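Local atomic coordinates of FYVE, RhoGEF and PH domain-containing protein 5 (Homo sapiens, PDB entry 3MPX), a protein that activates the small GTPase CDC42 by exchanging its bound GDP for GTP, and mediates the activation of CDC42 induced by VEGF. Residues E34-N45 with L79-L90. Numbering follows the deposited sequence.
Sequences EKAYVEMLQHLN and LPAIHDLHQGIL
From E34 packing beside L90 to N45 against P80, two helices of the DH domain run nearly antiparallel at 153°, their axes approaching to 9.4 Å. Knobs-into-holes packing here admits polar knobs: H86 enters the hole formed by E34, Y37, V38 and L41, and H83 the next, among V38, L41, Q42 and N45. The H86 ring is gripped in two ways. Its ND1 donates to the syn lone pair of E34 OE2 at 2.8 Å, with carboxylate and imidazole nearly coplanar, while the edge of Y37 stands T-shaped on one ring face, CE2 over the centre. Without the imidazole of H86, as with an alanine here, E34 OE2 would probably lose this donor and Y37 the face it abuts. With CG anti to the backbone N (chi1 179°), H83 sends its ring across to the 34-45 backbone, L41 O and Q42 CA over one face. Around them pack V38 CB with L90 CD2 (3.8 Å) and L41 CD1 with I82 CG2. E34 OE1 also forms a salt bridge with R172 and a hydrogen bond with Y176, and H86 NE2 is hydrogen-bonded to H120. This chemistry implies a polar network tying four helices of the exchange-factor bundle together.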
ATOM      1  N   GLU A  34     -13.338  -4.475  -0.338  1.00 11.09           N
ATOM      2  CA  GLU A  34     -13.291  -5.628   0.554  1.00 11.37           C
ATOM      3  C   GLU A  34     -13.606  -6.910  -0.231  1.00 16.97           C
ATOM      4  O   GLU A  34     -12.875  -7.881  -0.064  1.00 18.25           O
ATOM      5  CB  GLU A  34     -14.216  -5.485   1.770  1.00 12.32           C
ATOM      6  CG  GLU A  34     -13.942  -6.524   2.848  1.00 21.34           C
ATOM      7  CD  GLU A  34     -12.626  -6.432   3.608  1.00 35.33           C
ATOM      8  OE1 GLU A  34     -12.012  -5.342   3.645  1.00 19.47           O
ATOM      9  OE2 GLU A  34     -12.225  -7.456   4.204  1.00 27.42           O
ATOM     10  N   LYS A  35     -14.652  -6.899  -1.112  1.00 11.77           N
ATOM     11  CA  LYS A  35     -15.035  -8.035  -1.968  1.00 10.61           C
ATOM     12  C   LYS A  35     -13.808  -8.510  -2.744  1.00 13.89           C
ATOM     13  O   LYS A  35     -13.440  -9.686  -2.671  1.00 14.24           O
ATOM     14  CB  LYS A  35     -16.134  -7.647  -2.979  1.00 11.90           C
ATOM     15  CG  LYS A  35     -17.456  -7.296  -2.355  1.00 15.90           C
ATOM     16  CD  LYS A  35     -18.578  -7.254  -3.364  1.00 20.87           C
ATOM     17  CE  LYS A  35     -19.874  -6.792  -2.724  1.00 29.87           C
ATOM     18  NZ  LYS A  35     -20.492  -5.631  -3.438  1.00 42.44           N
ATOM     19  N   ALA A  36     -13.151  -7.575  -3.450  1.00  8.96           N
ATOM     20  CA  ALA A  36     -11.955  -7.847  -4.248  1.00  7.69           C
ATOM     21  C   ALA A  36     -10.813  -8.450  -3.426  1.00 12.58           C
ATOM     22  O   ALA A  36     -10.049  -9.261  -3.960  1.00 13.95           O
ATOM     23  CB  ALA A  36     -11.494  -6.574  -4.917  1.00  7.74           C
ATOM     24  N   TYR A  37     -10.706  -8.051  -2.134  1.00  7.38           N
ATOM     25  CA  TYR A  37      -9.692  -8.493  -1.188  1.00  6.23           C
ATOM     26  C   TYR A  37      -9.962  -9.913  -0.703  1.00 15.09           C
ATOM     27  O   TYR A  37      -9.021 -10.706  -0.569  1.00 15.33           O
ATOM     28  CB  TYR A  37      -9.628  -7.524  -0.007  1.00  4.76           C
ATOM     29  CG  TYR A  37      -8.550  -7.842   1.003  1.00  3.36           C
ATOM     30  CD1 TYR A  37      -7.197  -7.773   0.657  1.00  4.44           C
ATOM     31  CD2 TYR A  37      -8.874  -8.197   2.311  1.00  3.00           C
ATOM     32  CE1 TYR A  37      -6.196  -8.061   1.588  1.00  3.48           C
ATOM     33  CE2 TYR A  37      -7.882  -8.463   3.257  1.00  3.00           C
ATOM     34  CZ  TYR A  37      -6.545  -8.393   2.890  1.00  7.46           C
ATOM     35  OH  TYR A  37      -5.566  -8.624   3.818  1.00  3.51           O
ATOM     36  N   VAL A  38     -11.246 -10.231  -0.448  1.00 14.40           N
ATOM     37  CA  VAL A  38     -11.719 -11.537   0.019  1.00 15.16           C
ATOM     38  C   VAL A  38     -11.554 -12.567  -1.115  1.00 26.19           C
ATOM     39  O   VAL A  38     -11.118 -13.689  -0.861  1.00 26.72           O
ATOM     40  CB  VAL A  38     -13.152 -11.434   0.580  1.00 16.94           C
ATOM     41  CG1 VAL A  38     -13.770 -12.809   0.799  1.00 17.00           C
ATOM     42  CG2 VAL A  38     -13.152 -10.641   1.878  1.00 15.86           C
ATOM     43  N   GLU A  39     -11.805 -12.142  -2.366  1.00 26.76           N
ATOM     44  CA  GLU A  39     -11.612 -12.926  -3.592  1.00 27.72           C
ATOM     45  C   GLU A  39     -10.103 -13.248  -3.719  1.00 32.59           C
ATOM     46  O   GLU A  39      -9.727 -14.372  -4.051  1.00 33.20           O
ATOM     47  CB  GLU A  39     -12.106 -12.091  -4.799  1.00 29.38           C
ATOM     48  CG  GLU A  39     -11.760 -12.629  -6.187  1.00 42.14           C
ATOM     49  CD  GLU A  39     -12.723 -13.612  -6.830  1.00 71.29           C
ATOM     50  OE1 GLU A  39     -12.448 -14.029  -7.979  1.00 74.99           O
ATOM     51  OE2 GLU A  39     -13.746 -13.968  -6.197  1.00 67.72           O
HETATM   52  N   MSE A  40      -9.256 -12.262  -3.419  1.00 28.31           N
HETATM   53  CA  MSE A  40      -7.817 -12.389  -3.472  1.00 28.14           C
HETATM   54  C   MSE A  40      -7.313 -13.305  -2.376  1.00 25.86           C
HETATM   55  O   MSE A  40      -6.442 -14.131  -2.646  1.00 25.96           O
HETATM   56  CB  MSE A  40      -7.167 -11.000  -3.391  1.00 32.20           C
HETATM   57  CG  MSE A  40      -5.667 -11.015  -3.637  1.00 42.56           C
HETATM   58 SE   MSE A  40      -4.689 -11.354  -1.981  1.00 54.79          SE
HETATM   59  CE  MSE A  40      -4.610  -9.534  -1.305  1.00 51.18           C
ATOM     60  N   LEU A  41      -7.851 -13.178  -1.147  1.00 17.42           N
ATOM     61  CA  LEU A  41      -7.406 -14.028  -0.039  1.00 15.86           C
ATOM     62  C   LEU A  41      -7.799 -15.476  -0.249  1.00 20.83           C
ATOM     63  O   LEU A  41      -7.081 -16.365   0.206  1.00 21.69           O
ATOM     64  CB  LEU A  41      -7.898 -13.548   1.338  1.00 14.67           C
ATOM     65  CG  LEU A  41      -7.380 -12.218   1.879  1.00 16.11           C
ATOM     66  CD1 LEU A  41      -8.080 -11.894   3.145  1.00 15.66           C
ATOM     67  CD2 LEU A  41      -5.889 -12.252   2.133  1.00 14.51           C
ATOM     68  N   GLN A  42      -8.933 -15.695  -0.952  1.00 17.12           N
ATOM     69  CA  GLN A  42      -9.528 -16.977  -1.325  1.00 16.46           C
ATOM     70  C   GLN A  42      -8.519 -17.758  -2.159  1.00 20.52           C
ATOM     71  O   GLN A  42      -8.032 -18.790  -1.699  1.00 18.92           O
ATOM     72  CB  GLN A  42     -10.828 -16.730  -2.123  1.00 17.54           C
ATOM     73  CG  GLN A  42     -11.696 -17.957  -2.393  1.00 42.00           C
ATOM     74  CD  GLN A  42     -12.725 -18.192  -1.313  1.00 78.39           C
ATOM     75  OE1 GLN A  42     -12.935 -19.332  -0.864  1.00 78.97           O
ATOM     76  NE2 GLN A  42     -13.407 -17.125  -0.880  1.00 70.67           N
ATOM     77  N   HIS A  43      -8.163 -17.216  -3.347  1.00 19.91           N
ATOM     78  CA  HIS A  43      -7.238 -17.777  -4.348  1.00 21.49           C
ATOM     79  C   HIS A  43      -5.817 -17.894  -3.841  1.00 24.22           C
ATOM     80  O   HIS A  43      -5.061 -18.743  -4.321  1.00 22.99           O
ATOM     81  CB  HIS A  43      -7.300 -16.968  -5.653  1.00 23.92           C
ATOM     82  CG  HIS A  43      -8.653 -17.073  -6.303  1.00 28.77           C
ATOM     83  ND1 HIS A  43      -9.533 -15.993  -6.330  1.00 30.84           N
ATOM     84  CD2 HIS A  43      -9.280 -18.159  -6.822  1.00 31.15           C
ATOM     85  CE1 HIS A  43     -10.637 -16.442  -6.904  1.00 30.54           C
ATOM     86  NE2 HIS A  43     -10.536 -17.740  -7.214  1.00 31.07           N
ATOM     87  N   LEU A  44      -5.465 -17.078  -2.834  1.00 19.93           N
ATOM     88  CA  LEU A  44      -4.184 -17.163  -2.176  1.00 18.82           C
ATOM     89  C   LEU A  44      -4.164 -18.455  -1.356  1.00 23.94           C
ATOM     90  O   LEU A  44      -3.200 -19.209  -1.421  1.00 23.66           O
ATOM     91  CB  LEU A  44      -3.987 -15.954  -1.267  1.00 18.58           C
ATOM     92  CG  LEU A  44      -2.575 -15.773  -0.696  1.00 22.72           C
ATOM     93  CD1 LEU A  44      -1.548 -15.495  -1.790  1.00 21.60           C
ATOM     94  CD2 LEU A  44      -2.562 -14.675   0.296  1.00 25.25           C
ATOM     95  N   ASN A  45      -5.251 -18.735  -0.623  1.00 21.33           N
ATOM     96  CA  ASN A  45      -5.359 -19.917   0.223  1.00 21.11           C
ATOM     97  C   ASN A  45      -5.443 -21.214  -0.574  1.00 26.11           C
ATOM     98  O   ASN A  45      -4.915 -22.236  -0.133  1.00 25.71           O
ATOM     99  CB  ASN A  45      -6.538 -19.774   1.154  1.00 19.41           C
ATOM    100  CG  ASN A  45      -6.135 -19.093   2.414  1.00 31.96           C
ATOM    101  OD1 ASN A  45      -5.657 -19.733   3.348  1.00 29.22           O
ATOM    102  ND2 ASN A  45      -6.205 -17.773   2.425  1.00 21.43           N
ATOM    103  N   LEU A  79      -2.601 -17.187   7.008  1.00 12.07           N
ATOM    104  CA  LEU A  79      -3.384 -16.918   5.797  1.00 11.43           C
ATOM    105  C   LEU A  79      -4.840 -17.362   5.927  1.00 12.95           C
ATOM    106  O   LEU A  79      -5.683 -16.485   5.746  1.00 11.64           O
ATOM    107  CB  LEU A  79      -2.733 -17.473   4.519  1.00 11.38           C
ATOM    108  CG  LEU A  79      -1.286 -17.022   4.194  1.00 15.46           C
ATOM    109  CD1 LEU A  79      -0.849 -17.576   2.843  1.00 15.13           C
ATOM    110  CD2 LEU A  79      -1.136 -15.492   4.200  1.00 16.51           C
ATOM    111  N   PRO A  80      -5.172 -18.636   6.322  1.00  9.45           N
ATOM    112  CA  PRO A  80      -6.598 -19.019   6.501  1.00  8.02           C
ATOM    113  C   PRO A  80      -7.342 -18.215   7.585  1.00 12.40           C
ATOM    114  O   PRO A  80      -8.518 -17.871   7.408  1.00 11.32           O
ATOM    115  CB  PRO A  80      -6.526 -20.497   6.878  1.00  9.23           C
ATOM    116  CG  PRO A  80      -5.206 -20.959   6.448  1.00 14.61           C
ATOM    117  CD  PRO A  80      -4.286 -19.797   6.565  1.00 11.02           C
ATOM    118  N   ALA A  81      -6.640 -17.885   8.686  1.00  9.32           N
ATOM    119  CA  ALA A  81      -7.168 -17.092   9.790  1.00  9.22           C
ATOM    120  C   ALA A  81      -7.531 -15.694   9.312  1.00 13.98           C
ATOM    121  O   ALA A  81      -8.525 -15.136   9.780  1.00 13.90           O
ATOM    122  CB  ALA A  81      -6.138 -16.999  10.908  1.00  9.82           C
ATOM    123  N   ILE A  82      -6.707 -15.121   8.401  1.00 10.68           N
ATOM    124  CA  ILE A  82      -6.937 -13.792   7.827  1.00 10.45           C
ATOM    125  C   ILE A  82      -8.100 -13.877   6.860  1.00 15.05           C
ATOM    126  O   ILE A  82      -9.014 -13.074   6.964  1.00 14.70           O
ATOM    127  CB  ILE A  82      -5.658 -13.161   7.206  1.00 13.08           C
ATOM    128  CG1 ILE A  82      -4.648 -12.785   8.307  1.00 12.08           C
ATOM    129  CG2 ILE A  82      -5.985 -11.932   6.328  1.00 13.93           C
ATOM    130  CD1 ILE A  82      -3.140 -12.950   7.918  1.00 12.84           C
ATOM    131  N   HIS A  83      -8.105 -14.882   5.976  1.00 14.04           N
ATOM    132  CA  HIS A  83      -9.198 -15.106   5.028  1.00 15.26           C
ATOM    133  C   HIS A  83     -10.582 -15.127   5.736  1.00 20.01           C
ATOM    134  O   HIS A  83     -11.512 -14.440   5.297  1.00 19.55           O
ATOM    135  CB  HIS A  83      -8.962 -16.398   4.235  1.00 16.63           C
ATOM    136  CG  HIS A  83     -10.057 -16.718   3.262  1.00 21.48           C
ATOM    137  ND1 HIS A  83     -10.565 -17.995   3.151  1.00 24.02           N
ATOM    138  CD2 HIS A  83     -10.721 -15.908   2.399  1.00 24.77           C
ATOM    139  CE1 HIS A  83     -11.515 -17.929   2.230  1.00 24.15           C
ATOM    140  NE2 HIS A  83     -11.648 -16.695   1.750  1.00 24.76           N
ATOM    141  N   ASP A  84     -10.680 -15.871   6.861  1.00 15.96           N
ATOM    142  CA  ASP A  84     -11.883 -16.026   7.653  1.00 15.31           C
ATOM    143  C   ASP A  84     -12.288 -14.717   8.280  1.00 20.51           C
ATOM    144  O   ASP A  84     -13.490 -14.402   8.299  1.00 22.14           O
ATOM    145  CB  ASP A  84     -11.692 -17.120   8.722  1.00 17.58           C
ATOM    146  CG  ASP A  84     -11.553 -18.549   8.190  1.00 39.75           C
ATOM    147  OD1 ASP A  84     -11.983 -18.808   7.030  1.00 43.12           O
ATOM    148  OD2 ASP A  84     -11.038 -19.420   8.940  1.00 47.02           O
ATOM    149  N   LEU A  85     -11.289 -13.926   8.747  1.00 15.34           N
ATOM    150  CA  LEU A  85     -11.513 -12.621   9.372  1.00 14.98           C
ATOM    151  C   LEU A  85     -12.203 -11.683   8.400  1.00 21.07           C
ATOM    152  O   LEU A  85     -13.220 -11.083   8.756  1.00 22.73           O
ATOM    153  CB  LEU A  85     -10.196 -12.013   9.916  1.00 14.83           C
ATOM    154  CG  LEU A  85     -10.087 -10.480  10.044  1.00 19.57           C
ATOM    155  CD1 LEU A  85     -10.901  -9.935  11.205  1.00 19.53           C
ATOM    156  CD2 LEU A  85      -8.644 -10.040  10.146  1.00 21.82           C
ATOM    157  N   HIS A  86     -11.680 -11.609   7.165  1.00 16.72           N
ATOM    158  CA  HIS A  86     -12.172 -10.732   6.119  1.00 16.16           C
ATOM    159  C   HIS A  86     -13.454 -11.262   5.481  1.00 21.48           C
ATOM    160  O   HIS A  86     -14.330 -10.453   5.137  1.00 21.14           O
ATOM    161  CB  HIS A  86     -11.063 -10.426   5.118  1.00 16.19           C
ATOM    162  CG  HIS A  86      -9.981  -9.606   5.755  1.00 19.00           C
ATOM    163  ND1 HIS A  86     -10.089  -8.233   5.871  1.00 20.62           N
ATOM    164  CD2 HIS A  86      -8.864 -10.006   6.399  1.00 20.20           C
ATOM    165  CE1 HIS A  86      -9.003  -7.841   6.516  1.00 19.64           C
ATOM    166  NE2 HIS A  86      -8.249  -8.873   6.867  1.00 19.87           N
ATOM    167  N   GLN A  87     -13.627 -12.605   5.421  1.00 18.46           N
ATOM    168  CA  GLN A  87     -14.891 -13.190   4.954  1.00 18.45           C
ATOM    169  C   GLN A  87     -16.042 -12.654   5.856  1.00 19.51           C
ATOM    170  O   GLN A  87     -17.060 -12.211   5.330  1.00 18.92           O
ATOM    171  CB  GLN A  87     -14.852 -14.726   4.988  1.00 20.14           C
ATOM    172  CG  GLN A  87     -14.456 -15.340   3.657  1.00 47.36           C
ATOM    173  CD  GLN A  87     -14.381 -16.851   3.705  1.00 75.90           C
ATOM    174  OE1 GLN A  87     -13.732 -17.457   4.575  1.00 69.27           O
ATOM    175  NE2 GLN A  87     -14.998 -17.494   2.723  1.00 74.84           N
ATOM    176  N   GLY A  88     -15.803 -12.604   7.171  1.00 13.38           N
ATOM    177  CA  GLY A  88     -16.738 -12.076   8.154  1.00 13.21           C
ATOM    178  C   GLY A  88     -17.015 -10.591   8.027  1.00 19.08           C
ATOM    179  O   GLY A  88     -18.182 -10.192   8.104  1.00 19.25           O
ATOM    180  N   ILE A  89     -15.930  -9.756   7.862  1.00 15.64           N
ATOM    181  CA  ILE A  89     -15.977  -8.297   7.668  1.00 15.17           C
ATOM    182  C   ILE A  89     -16.887  -8.007   6.445  1.00 21.69           C
ATOM    183  O   ILE A  89     -17.825  -7.226   6.565  1.00 22.53           O
ATOM    184  CB  ILE A  89     -14.540  -7.684   7.531  1.00 17.53           C
ATOM    185  CG1 ILE A  89     -13.871  -7.538   8.905  1.00 17.20           C
ATOM    186  CG2 ILE A  89     -14.544  -6.327   6.784  1.00 17.38           C
ATOM    187  CD1 ILE A  89     -12.423  -7.130   8.899  1.00 20.92           C
ATOM    188  N   LEU A  90     -16.640  -8.691   5.308  1.00 18.37           N
ATOM    189  CA  LEU A  90     -17.450  -8.619   4.091  1.00 18.11           C
ATOM    190  C   LEU A  90     -18.956  -8.922   4.367  1.00 23.20           C
ATOM    191  O   LEU A  90     -19.799  -8.139   3.953  1.00 24.18           O
ATOM    192  CB  LEU A  90     -16.887  -9.593   3.022  1.00 17.57           C
ATOM    193  CG  LEU A  90     -17.627  -9.692   1.671  1.00 20.68           C
ATOM    194  CD1 LEU A  90     -17.904  -8.322   1.087  1.00 20.72           C
ATOM    195  CD2 LEU A  90     -16.834 -10.509   0.671  1.00 18.80           C
TER